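Local coordinates for protein DyP (Bjerkandera adusta, PDB 3VXJ) that probably works as a heme peroxidase that oxidises dyes and phenolic compounds, with 2,6-dimethoxyphenol bound to it in this crystal, at residues A[26-31]-A[110-115]; A[150-155]-A[220-225]; A[301-304]-A[309-312]; A[372-375]-A[379-382]. All blocks are in the same frame, centred on the assembly; numbering follows the deposited sequence.

In the fold
Following the chain from the N terminus, the four contacts come in series, and none nests in or crosses another. Contact 1 closes a loop of 78 residues, bringing the segment before strand 119-125 back to strand 23-31. Contact 2 then closes 64 residues and joins the N-terminal antiparallel sheet to the sheet that holds strand 216-225. Contacts 1 and 2 share a sheet: F26 N lies 2.8 Å from L152 O, and the F28 ring packs on F220. Contacts 3 and 4 close only short turns, beside the helix of the heme ligand and at helix 367-375. K311 of contact 3 reaches F380 O and W374 O of contact 4. Contacts 2 and 3 both touch the heme.

Contact 1. Residues A[26-31]-A[110-115]; sequences FVFFQV and APFTGT
F28 in strand 23-31 faces F112 in the irregular segment 110-115, but the two backbones stay well apart: the closest pair of CA atoms, those of F28 and P111, is separated by 8.8 Å. No hydrogen bond crosses between the segments. On the loop side, the peptide bond before P111 is cis, and T113, just after F112, is the centre of an inverse gamma turn, so the chain bends sharply there. The two side chains bridge the distance as a T-shaped pair. The ring centroids are 5.0 Å apart and the planes stand at 78°, with the edge of F112 directed at one face of F28. F112 CZ leads, 3.7 Å from F28 CZ and shifted toward the rim of the F28 ring, while F112 CE1 follows at 3.9 Å from F28 CE1. In F112, CG lies beside the backbone N (chi1 -64°), and the far end of the ring comes nearer F28 than the CB direction alone would bring it. F28 also meets F220 of the second sheet edge-to-face and touches V120 on strand 119-125, while F112 packs on I117. Between these two segments the contact is therefore purely apolar, one buried ring edge set against one buried ring face, and its stability probably rests on van der Waals packing and the weak electrostatics of that edge-to-face geometry.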
# COMPACT_ATOMS: atom_id res chain seq x y z
N PHE A 26 -10.81 -0.46 -9.32
CA PHE A 26 -10.90 0.90 -8.85
C PHE A 26 -11.57 1.70 -9.96
O PHE A 26 -11.01 1.83 -11.06
CB PHE A 26 -9.51 1.45 -8.55
CG PHE A 26 -8.78 0.70 -7.45
CD1 PHE A 26 -8.80 1.18 -6.15
CD2 PHE A 26 -8.10 -0.49 -7.73
CE1 PHE A 26 -8.14 0.49 -5.13
CE2 PHE A 26 -7.44 -1.19 -6.71
CZ PHE A 26 -7.46 -0.70 -5.42
N VAL A 27 -12.79 2.16 -9.71
CA VAL A 27 -13.56 2.91 -10.71
C VAL A 27 -13.48 4.38 -10.33
O VAL A 27 -14.10 4.83 -9.36
CB VAL A 27 -15.04 2.45 -10.77
CG1 VAL A 27 -15.78 3.23 -11.84
CG2 VAL A 27 -15.15 0.94 -11.05
N PHE A 28 -12.67 5.11 -11.08
CA PHE A 28 -12.46 6.54 -10.85
C PHE A 28 -13.51 7.33 -11.60
O PHE A 28 -13.78 7.04 -12.76
CB PHE A 28 -11.04 6.95 -11.26
CG PHE A 28 -9.96 6.21 -10.51
CD1 PHE A 28 -9.54 6.65 -9.26
CD2 PHE A 28 -9.42 5.04 -11.03
CE1 PHE A 28 -8.56 5.95 -8.56
CE2 PHE A 28 -8.45 4.34 -10.33
CZ PHE A 28 -8.02 4.79 -9.10
N PHE A 29 -14.10 8.32 -10.95
CA PHE A 29 -15.21 9.03 -11.55
C PHE A 29 -15.17 10.53 -11.29
O PHE A 29 -14.47 11.02 -10.39
CB PHE A 29 -16.55 8.44 -11.08
CG PHE A 29 -16.83 8.64 -9.61
CD1 PHE A 29 -17.53 9.77 -9.17
CD2 PHE A 29 -16.38 7.73 -8.66
CE1 PHE A 29 -17.78 9.98 -7.83
CE2 PHE A 29 -16.63 7.93 -7.31
CZ PHE A 29 -17.33 9.06 -6.89
N GLN A 30 -15.93 11.24 -12.12
CA GLN A 30 -16.28 12.63 -11.93
C GLN A 30 -17.77 12.72 -11.67
O GLN A 30 -18.55 11.96 -12.26
CB GLN A 30 -16.04 13.43 -13.20
CG GLN A 30 -14.64 13.62 -13.67
CD GLN A 30 -14.59 14.50 -14.91
OE1 GLN A 30 -15.31 15.51 -14.99
NE2 GLN A 30 -13.76 14.13 -15.88
N VAL A 31 -18.17 13.67 -10.84
CA VAL A 31 -19.58 13.98 -10.63
C VAL A 31 -20.04 14.99 -11.68
O VAL A 31 -19.45 16.05 -11.82
CB VAL A 31 -19.82 14.57 -9.22
CG1 VAL A 31 -21.27 15.00 -9.03
CG2 VAL A 31 -19.42 13.59 -8.13
N ALA A 110 -2.99 10.46 -17.74
CA ALA A 110 -4.40 10.76 -17.55
C ALA A 110 -5.14 9.53 -17.02
O ALA A 110 -4.79 8.40 -17.36
CB ALA A 110 -5.01 11.24 -18.86
N PRO A 111 -6.18 9.74 -16.18
CA PRO A 111 -6.74 11.01 -15.76
C PRO A 111 -6.18 11.54 -14.44
O PRO A 111 -6.84 12.34 -13.78
CB PRO A 111 -8.22 10.68 -15.59
CG PRO A 111 -8.20 9.30 -15.08
CD PRO A 111 -7.01 8.61 -15.71
N PHE A 112 -4.98 11.12 -14.06
CA PHE A 112 -4.41 11.53 -12.77
C PHE A 112 -3.65 12.84 -12.80
O PHE A 112 -3.33 13.38 -11.74
CB PHE A 112 -3.53 10.41 -12.17
CG PHE A 112 -4.30 9.16 -11.85
CD1 PHE A 112 -4.88 9.01 -10.60
CD2 PHE A 112 -4.44 8.15 -12.79
CE1 PHE A 112 -5.61 7.87 -10.27
CE2 PHE A 112 -5.18 6.99 -12.47
CZ PHE A 112 -5.75 6.85 -11.20
N THR A 113 -3.40 13.36 -14.01
CA THR A 113 -2.59 14.57 -14.22
C THR A 113 -3.40 15.86 -14.02
O THR A 113 -3.55 16.68 -14.92
CB THR A 113 -1.94 14.52 -15.62
OG1 THR A 113 -2.92 14.15 -16.60
CG2 THR A 113 -0.81 13.49 -15.63
N GLY A 114 -3.91 16.02 -12.80
CA GLY A 114 -4.73 17.16 -12.43
C GLY A 114 -5.60 16.73 -11.28
O GLY A 114 -5.25 15.79 -10.55
N THR A 115 -6.74 17.41 -11.11
CA THR A 115 -7.71 17.09 -10.07
C THR A 115 -9.12 16.89 -10.65
O THR A 115 -10.13 17.26 -10.04
CB THR A 115 -7.70 18.13 -8.92
OG1 THR A 115 -7.91 19.45 -9.43
CG2 THR A 115 -6.36 18.08 -8.17

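Contact 2. Residues A[150-155]-A[220-225]; sequences QALSGS and FRHFQQ. With HEM (protoporphyrin IX containing Fe), chain B.
L152 pushes one methyl group into the angle between F220 and H222, and this is the tight part of the contact. With chi2 at 177°, CD1 is stretched as far as it can go from CA; it meets the edge of the F220 ring at 3.9 Å from CZ and stands 4.0 Å from H222 ND1. Beyond this pocket H222 NE2 is hydrogen-bonded to Y334 OH, which probably helps to fix the turn of the imidazole. The rest of segment 150-155 is looser: Q150 starts toward the opposing strand, yet its NE2 stays 6.6 Å from H222 ND1, and A151 is exposed to solvent. On strand 216-225, F223 and Q225 serve the heme instead. F223 CZ lies 3.6 Å from heme CMC, and CD2 lies 3.7 Å from CAB of a vinyl group, while R221 CB packs over one face of the ring. An alanine at F223 is likely to open a gap beside that vinyl and methyl and leave the porphyrin edge less firmly held. Q225 NE2 approaches CMB and is hydrogen-bonded to E165. Two four-stranded antiparallel sheets, each of order 2-3-1-4, meet face to face, with L152 one of the residues between them beside F26 and F28, as in the ferredoxin-like alpha+beta barrel of DyP-type peroxidases.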
# COMPACT_ATOMS: atom_id res chain seq x y z
N GLN A 150 -11.83 6.35 -15.56
CA GLN A 150 -10.84 5.27 -15.65
C GLN A 150 -11.22 4.16 -14.70
O GLN A 150 -11.71 4.41 -13.60
CB GLN A 150 -9.44 5.80 -15.29
CG GLN A 150 -8.32 4.75 -15.22
CD GLN A 150 -7.92 4.24 -16.58
OE1 GLN A 150 -8.62 3.42 -17.17
NE2 GLN A 150 -6.78 4.70 -17.08
N ALA A 151 -10.99 2.92 -15.12
CA ALA A 151 -11.05 1.78 -14.22
C ALA A 151 -9.71 1.08 -14.25
O ALA A 151 -9.18 0.79 -15.32
CB ALA A 151 -12.16 0.84 -14.63
N LEU A 152 -9.15 0.82 -13.07
CA LEU A 152 -7.93 0.04 -12.96
C LEU A 152 -8.26 -1.23 -12.22
O LEU A 152 -8.81 -1.18 -11.11
CB LEU A 152 -6.83 0.82 -12.23
CG LEU A 152 -6.27 2.09 -12.90
CD1 LEU A 152 -5.25 2.78 -12.02
CD2 LEU A 152 -5.68 1.80 -14.28
N SER A 153 -7.95 -2.37 -12.83
CA SER A 153 -8.31 -3.66 -12.26
C SER A 153 -7.07 -4.48 -11.95
O SER A 153 -6.10 -4.50 -12.72
CB SER A 153 -9.22 -4.44 -13.21
OG SER A 153 -10.39 -3.71 -13.49
N GLY A 154 -7.12 -5.14 -10.80
CA GLY A 154 -6.04 -6.01 -10.37
C GLY A 154 -6.51 -7.41 -10.03
O GLY A 154 -7.72 -7.70 -9.97
N SER A 155 -5.54 -8.29 -9.82
CA SER A 155 -5.79 -9.68 -9.50
C SER A 155 -4.62 -10.26 -8.74
O SER A 155 -3.45 -9.97 -9.06
CB SER A 155 -6.03 -10.49 -10.78
OG SER A 155 -5.00 -10.27 -11.73
N PHE A 220 -3.57 6.42 -2.86
CA PHE A 220 -3.58 5.49 -3.97
C PHE A 220 -2.39 5.78 -4.88
O PHE A 220 -2.11 6.94 -5.20
CB PHE A 220 -4.88 5.62 -4.78
CG PHE A 220 -4.92 4.69 -5.96
CD1 PHE A 220 -5.25 3.36 -5.78
CD2 PHE A 220 -4.57 5.13 -7.24
CE1 PHE A 220 -5.25 2.48 -6.85
CE2 PHE A 220 -4.57 4.25 -8.31
CZ PHE A 220 -4.91 2.93 -8.11
N ARG A 221 -1.68 4.73 -5.28
CA ARG A 221 -0.59 4.85 -6.25
C ARG A 221 -0.69 3.76 -7.30
O ARG A 221 -0.81 2.58 -6.96
CB ARG A 221 0.77 4.74 -5.56
CG ARG A 221 1.00 5.73 -4.42
CD ARG A 221 1.47 7.09 -4.92
NE ARG A 221 2.91 7.11 -5.12
CZ ARG A 221 3.56 7.97 -5.92
NH1 ARG A 221 2.91 8.85 -6.67
NH2 ARG A 221 4.89 7.90 -6.00
N HIS A 222 -0.65 4.15 -8.57
CA HIS A 222 -0.59 3.18 -9.64
C HIS A 222 0.87 2.97 -10.00
O HIS A 222 1.49 3.87 -10.58
CB HIS A 222 -1.39 3.67 -10.84
CG HIS A 222 -1.21 2.85 -12.08
ND1 HIS A 222 -1.55 3.31 -13.33
CD2 HIS A 222 -0.70 1.61 -12.26
CE1 HIS A 222 -1.26 2.39 -14.23
NE2 HIS A 222 -0.73 1.35 -13.61
N PHE A 223 1.44 1.83 -9.63
CA PHE A 223 2.85 1.55 -9.93
C PHE A 223 2.95 0.54 -11.05
O PHE A 223 2.30 -0.51 -10.99
CB PHE A 223 3.57 0.93 -8.73
CG PHE A 223 3.71 1.83 -7.54
CD1 PHE A 223 4.36 3.06 -7.65
CD2 PHE A 223 3.25 1.41 -6.30
CE1 PHE A 223 4.50 3.87 -6.52
CE2 PHE A 223 3.39 2.20 -5.17
CZ PHE A 223 4.03 3.44 -5.28
N GLN A 224 3.76 0.83 -12.06
CA GLN A 224 4.15 -0.18 -13.03
C GLN A 224 5.47 -0.79 -12.56
O GLN A 224 6.39 -0.07 -12.19
CB GLN A 224 4.30 0.45 -14.41
CG GLN A 224 4.64 -0.55 -15.50
CD GLN A 224 4.45 -0.00 -16.89
OE1 GLN A 224 3.87 1.07 -17.09
NE2 GLN A 224 4.93 -0.75 -17.88
N GLN A 225 5.57 -2.12 -12.61
CA GLN A 225 6.80 -2.81 -12.20
C GLN A 225 7.57 -3.40 -13.37
O GLN A 225 6.97 -3.91 -14.34
CB GLN A 225 6.48 -3.90 -11.17
CG GLN A 225 6.09 -3.34 -9.79
CD GLN A 225 5.53 -4.37 -8.84
OE1 GLN A 225 4.33 -4.44 -8.62
NE2 GLN A 225 6.40 -5.18 -8.25
CHA HEM B . 5.84 -4.10 3.24
CHB HEM B . 6.20 -4.68 -1.55
CHC HEM B . 5.45 0.05 -2.23
CHD HEM B . 5.05 0.66 2.55
C1A HEM B . 6.04 -4.66 2.00
C2A HEM B . 6.37 -6.04 1.76
C3A HEM B . 6.48 -6.20 0.43
C4A HEM B . 6.19 -4.93 -0.20
CMA HEM B . 6.82 -7.49 -0.34
CAA HEM B . 6.62 -7.10 2.86
CBA HEM B . 5.38 -7.85 3.34
CGA HEM B . 4.46 -7.02 4.20
O1A HEM B . 4.79 -6.69 5.36
O2A HEM B . 3.33 -6.71 3.72
C1B HEM B . 6.01 -3.45 -2.16
C2B HEM B . 6.03 -3.21 -3.58
C3B HEM B . 5.82 -1.89 -3.77
C4B HEM B . 5.64 -1.29 -2.47
CMB HEM B . 6.28 -4.30 -4.65
CAB HEM B . 5.72 -1.11 -5.10
CBB HEM B . 5.39 -1.70 -6.25
C1C HEM B . 5.32 0.63 -0.99
C2C HEM B . 5.17 2.05 -0.73
C3C HEM B . 5.08 2.22 0.60
C4C HEM B . 5.16 0.91 1.21
CMC HEM B . 5.12 3.13 -1.82
CAC HEM B . 4.90 3.53 1.41
CBC HEM B . 5.50 4.67 1.04
C1D HEM B . 5.16 -0.57 3.15
C2D HEM B . 4.94 -0.79 4.56
C3D HEM B . 5.19 -2.25 4.77
C4D HEM B . 5.54 -2.78 3.48
CMD HEM B . 4.54 0.20 5.66
CAD HEM B . 5.10 -2.97 6.13
CBD HEM B . 6.42 -2.71 6.86
CGD HEM B . 6.42 -3.34 8.23
O1D HEM B . 7.39 -4.08 8.54
O2D HEM B . 5.47 -3.10 9.01
NA HEM B . 5.96 -4.01 0.80
NB HEM B . 5.80 -2.25 -1.49
NC HEM B . 5.35 -0.03 0.22
ND HEM B . 5.49 -1.77 2.53
FE HEM B . 5.72 -2.00 0.51
O HOH W 1 3.77 -2.43 0.43

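Contact 3. Residues A[301-304]-A[309-312]; sequences TRCP and VRKT. With HEM (protoporphyrin IX containing Fe), chain B.
R310 belongs to helix 308-312, the short helix that starts with the axial heme ligand H308, and it reaches back to C303 and P304 in the loop leading into that helix. CG anti to the backbone N (chi1 -173°) and the extended chain from there to NE carry the aliphatic part of the arginine along the loop, with CD 3.3 Å from P304 O. At the end, NH1 gives P304 O a weak hydrogen bond of 3.5 Å, bent to 138°. C303 O comes closer, 3.0 Å from NH1 near the guanidinium plane, but at an angle too poor for a bond. Stronger partners lie beyond the loop, a salt bridge from NE to D317 and a hydrogen bond from NH2 to T296 O. A leucine in place of R310 would probably leave D317 without its buried mate and take the NH2 donor from T296 O. On the heme side, this proximal helix of the DyP fold presses V309 CG1 to 3.6 Å from heme CAA. T312 OG1 lies 3.2 Å from heme C2D; its place between the backbone N and carbonyl carbon (chi1 62°) turns it back to hydrogen-bond H308 O.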
# COMPACT_ATOMS: atom_id res chain seq x y z
N THR A 301 24.72 -7.12 8.94
CA THR A 301 24.74 -8.53 8.57
C THR A 301 23.35 -9.15 8.53
O THR A 301 22.99 -9.82 7.56
CB THR A 301 25.65 -9.35 9.47
OG1 THR A 301 26.98 -8.91 9.25
CG2 THR A 301 25.54 -10.85 9.12
N ARG A 302 22.55 -8.92 9.56
CA ARG A 302 21.24 -9.55 9.59
C ARG A 302 20.23 -8.87 8.65
O ARG A 302 19.38 -9.54 8.09
CB ARG A 302 20.70 -9.63 11.02
CG ARG A 302 21.56 -10.50 11.92
CD ARG A 302 20.93 -10.73 13.29
NE ARG A 302 19.84 -11.70 13.22
CZ ARG A 302 19.98 -13.02 13.31
NH1 ARG A 302 21.18 -13.56 13.47
NH2 ARG A 302 18.92 -13.81 13.22
N CYS A 303 20.33 -7.55 8.50
CA CYS A 303 19.42 -6.79 7.62
C CYS A 303 20.07 -5.47 7.24
O CYS A 303 20.55 -4.76 8.13
CB CYS A 303 18.09 -6.51 8.33
SG CYS A 303 16.81 -5.79 7.28
N PRO A 304 20.07 -5.11 5.94
CA PRO A 304 20.55 -3.76 5.60
C PRO A 304 19.72 -2.67 6.28
O PRO A 304 18.53 -2.86 6.55
CB PRO A 304 20.38 -3.68 4.08
CG PRO A 304 20.31 -5.13 3.62
CD PRO A 304 19.59 -5.83 4.74
N VAL A 309 11.28 -2.94 4.00
CA VAL A 309 10.42 -2.99 5.18
C VAL A 309 11.01 -2.23 6.36
O VAL A 309 10.26 -1.69 7.18
CB VAL A 309 10.01 -4.44 5.58
CG1 VAL A 309 9.22 -5.10 4.45
CG2 VAL A 309 11.21 -5.28 5.98
N ARG A 310 12.33 -2.17 6.42
CA ARG A 310 13.01 -1.43 7.49
C ARG A 310 12.89 0.09 7.32
O ARG A 310 12.76 0.81 8.29
CB ARG A 310 14.48 -1.86 7.59
CG ARG A 310 15.22 -1.28 8.78
CD ARG A 310 16.52 -2.03 8.97
NE ARG A 310 17.22 -1.58 10.17
CZ ARG A 310 18.33 -2.13 10.65
NH1 ARG A 310 18.92 -3.14 10.00
NH2 ARG A 310 18.86 -1.67 11.77
N LYS A 311 12.92 0.54 6.07
CA LYS A 311 12.67 1.95 5.76
C LYS A 311 11.23 2.38 6.02
O LYS A 311 10.98 3.46 6.54
CB LYS A 311 13.02 2.23 4.31
CG LYS A 311 14.53 2.26 4.04
CD LYS A 311 15.17 3.60 4.43
CE LYS A 311 16.21 4.03 3.42
NZ LYS A 311 16.63 5.44 3.62
N THR A 312 10.28 1.52 5.68
CA THR A 312 8.87 1.91 5.79
C THR A 312 8.30 1.67 7.18
O THR A 312 7.34 2.33 7.57
CB THR A 312 8.00 1.25 4.72
OG1 THR A 312 8.04 -0.18 4.92
CG2 THR A 312 8.47 1.62 3.30
CHA HEM B . 5.84 -4.10 3.24
CHB HEM B . 6.20 -4.68 -1.55
CHC HEM B . 5.45 0.05 -2.23
CHD HEM B . 5.05 0.66 2.55
C1A HEM B . 6.04 -4.66 2.00
C2A HEM B . 6.37 -6.04 1.76
C3A HEM B . 6.48 -6.20 0.43
C4A HEM B . 6.19 -4.93 -0.20
CMA HEM B . 6.82 -7.49 -0.34
CAA HEM B . 6.62 -7.10 2.86
CBA HEM B . 5.38 -7.85 3.34
CGA HEM B . 4.46 -7.02 4.20
O1A HEM B . 4.79 -6.69 5.36
O2A HEM B . 3.33 -6.71 3.72
C1B HEM B . 6.01 -3.45 -2.16
C2B HEM B . 6.03 -3.21 -3.58
C3B HEM B . 5.82 -1.89 -3.77
C4B HEM B . 5.64 -1.29 -2.47
CMB HEM B . 6.28 -4.30 -4.65
CAB HEM B . 5.72 -1.11 -5.10
CBB HEM B . 5.39 -1.70 -6.25
C1C HEM B . 5.32 0.63 -0.99
C2C HEM B . 5.17 2.05 -0.73
C3C HEM B . 5.08 2.22 0.60
C4C HEM B . 5.16 0.91 1.21
CMC HEM B . 5.12 3.13 -1.82
CAC HEM B . 4.90 3.53 1.41
CBC HEM B . 5.50 4.67 1.04
C1D HEM B . 5.16 -0.57 3.15
C2D HEM B . 4.94 -0.79 4.56
C3D HEM B . 5.19 -2.25 4.77
C4D HEM B . 5.54 -2.78 3.48
CMD HEM B . 4.54 0.20 5.66
CAD HEM B . 5.10 -2.97 6.13
CBD HEM B . 6.42 -2.71 6.86
CGD HEM B . 6.42 -3.34 8.23
O1D HEM B . 7.39 -4.08 8.54
O2D HEM B . 5.47 -3.10 9.01
NA HEM B . 5.96 -4.01 0.80
NB HEM B . 5.80 -2.25 -1.49
NC HEM B . 5.35 -0.03 0.22
ND HEM B . 5.49 -1.77 2.53
FE HEM B . 5.72 -2.00 0.51
O HOH W 1 3.77 -2.43 0.43

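Contact 4. Residues A[372-375]-A[379-382]; sequences INWA and NFPF
W374 and F380 form an offset, parallel-displaced stack across the turn that follows helix 367-375, which widens into a pi-type turn at 372-375. The stack is the main interaction. The five-membered ring of W374 and the F380 ring have centroids 3.7 Å apart and planes only 15° from parallel, and the side chains run side by side in the same direction. W374 CD1 sits over the centre of the F380 ring, while F380 CZ lies toward the rim of the indole, 3.2 Å from NE1. F380 reaches this position with CG anti to its backbone N (chi1 -174°). The next layer is apolar. P381, which follows a cis peptide bond, sets CB over the other face of F380, 4.0 Å above its plane, so the ring is held between indole and proline. F369 meets W374 edge-to-face, and P314 touches both aromatic side chains. The side chain of W374 lies about 6 Å from a bound 2,6-dimethoxyphenol and about 7 Å from the heme at the nearest atoms, close to both without being their direct partner. The polar links use backbone carbonyls as acceptors: the side-chain NZ of K311 bonds W374 O and F380 O, tying helix and loop together, and N377 ND2 bonds N373 O. That same N373 O also faces the base of the phenylalanine, 3.9 Å from F380 CB.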
# COMPACT_ATOMS: atom_id res chain seq x y z
N ILE A 372 8.94 10.03 1.90
CA ILE A 372 9.86 11.16 1.84
C ILE A 372 10.89 11.10 2.97
O ILE A 372 12.10 11.02 2.71
CB ILE A 372 9.11 12.49 1.89
CG1 ILE A 372 8.17 12.63 0.69
CG2 ILE A 372 10.10 13.66 1.92
CD1 ILE A 372 7.34 13.90 0.68
N ASN A 373 10.41 11.14 4.21
CA ASN A 373 11.30 11.24 5.36
C ASN A 373 12.19 10.03 5.52
O ASN A 373 13.29 10.14 6.05
CB ASN A 373 10.50 11.44 6.64
CG ASN A 373 9.65 12.68 6.62
OD1 ASN A 373 8.79 12.85 5.75
ND2 ASN A 373 9.87 13.56 7.58
N TRP A 374 11.70 8.88 5.06
CA TRP A 374 12.38 7.63 5.28
C TRP A 374 12.98 7.02 4.01
O TRP A 374 14.20 7.02 3.85
CB TRP A 374 11.46 6.64 6.02
CG TRP A 374 11.19 7.06 7.45
CD1 TRP A 374 11.84 8.02 8.18
CD2 TRP A 374 10.20 6.50 8.32
NE1 TRP A 374 11.33 8.08 9.45
CE2 TRP A 374 10.31 7.17 9.56
CE3 TRP A 374 9.22 5.51 8.16
CZ2 TRP A 374 9.50 6.87 10.64
CZ3 TRP A 374 8.40 5.22 9.23
CH2 TRP A 374 8.55 5.89 10.46
N ALA A 375 12.14 6.52 3.10
CA ALA A 375 12.63 5.83 1.91
C ALA A 375 13.57 6.68 1.04
O ALA A 375 14.57 6.19 0.54
CB ALA A 375 11.47 5.29 1.09
N ASN A 379 20.09 9.33 4.65
CA ASN A 379 20.59 9.40 6.01
C ASN A 379 19.64 8.87 7.07
O ASN A 379 19.83 9.09 8.27
CB ASN A 379 21.05 10.82 6.29
CG ASN A 379 22.26 11.17 5.45
OD1 ASN A 379 23.26 10.46 5.48
ND2 ASN A 379 22.15 12.24 4.66
N PHE A 380 18.62 8.16 6.60
CA PHE A 380 17.68 7.48 7.48
C PHE A 380 17.72 5.97 7.24
O PHE A 380 17.74 5.54 6.09
CB PHE A 380 16.25 7.99 7.31
CG PHE A 380 15.32 7.38 8.30
CD1 PHE A 380 15.14 7.98 9.54
CD2 PHE A 380 14.73 6.15 8.05
CE1 PHE A 380 14.36 7.38 10.50
CE2 PHE A 380 13.95 5.55 9.00
CZ PHE A 380 13.75 6.17 10.23
N PRO A 381 17.71 5.14 8.31
CA PRO A 381 17.63 5.48 9.74
C PRO A 381 18.86 6.24 10.24
O PRO A 381 19.95 6.13 9.67
CB PRO A 381 17.50 4.12 10.43
CG PRO A 381 18.10 3.16 9.47
CD PRO A 381 17.69 3.68 8.12
N PHE A 382 18.67 7.00 11.31
CA PHE A 382 19.71 7.87 11.84
C PHE A 382 20.67 7.11 12.74
O PHE A 382 20.37 5.99 13.19
CB PHE A 382 19.08 9.06 12.59
CG PHE A 382 17.98 8.66 13.53
CD1 PHE A 382 18.27 8.16 14.80
CD2 PHE A 382 16.64 8.78 13.15
CE1 PHE A 382 17.25 7.78 15.67
CE2 PHE A 382 15.61 8.40 14.01
CZ PHE A 382 15.92 7.91 15.27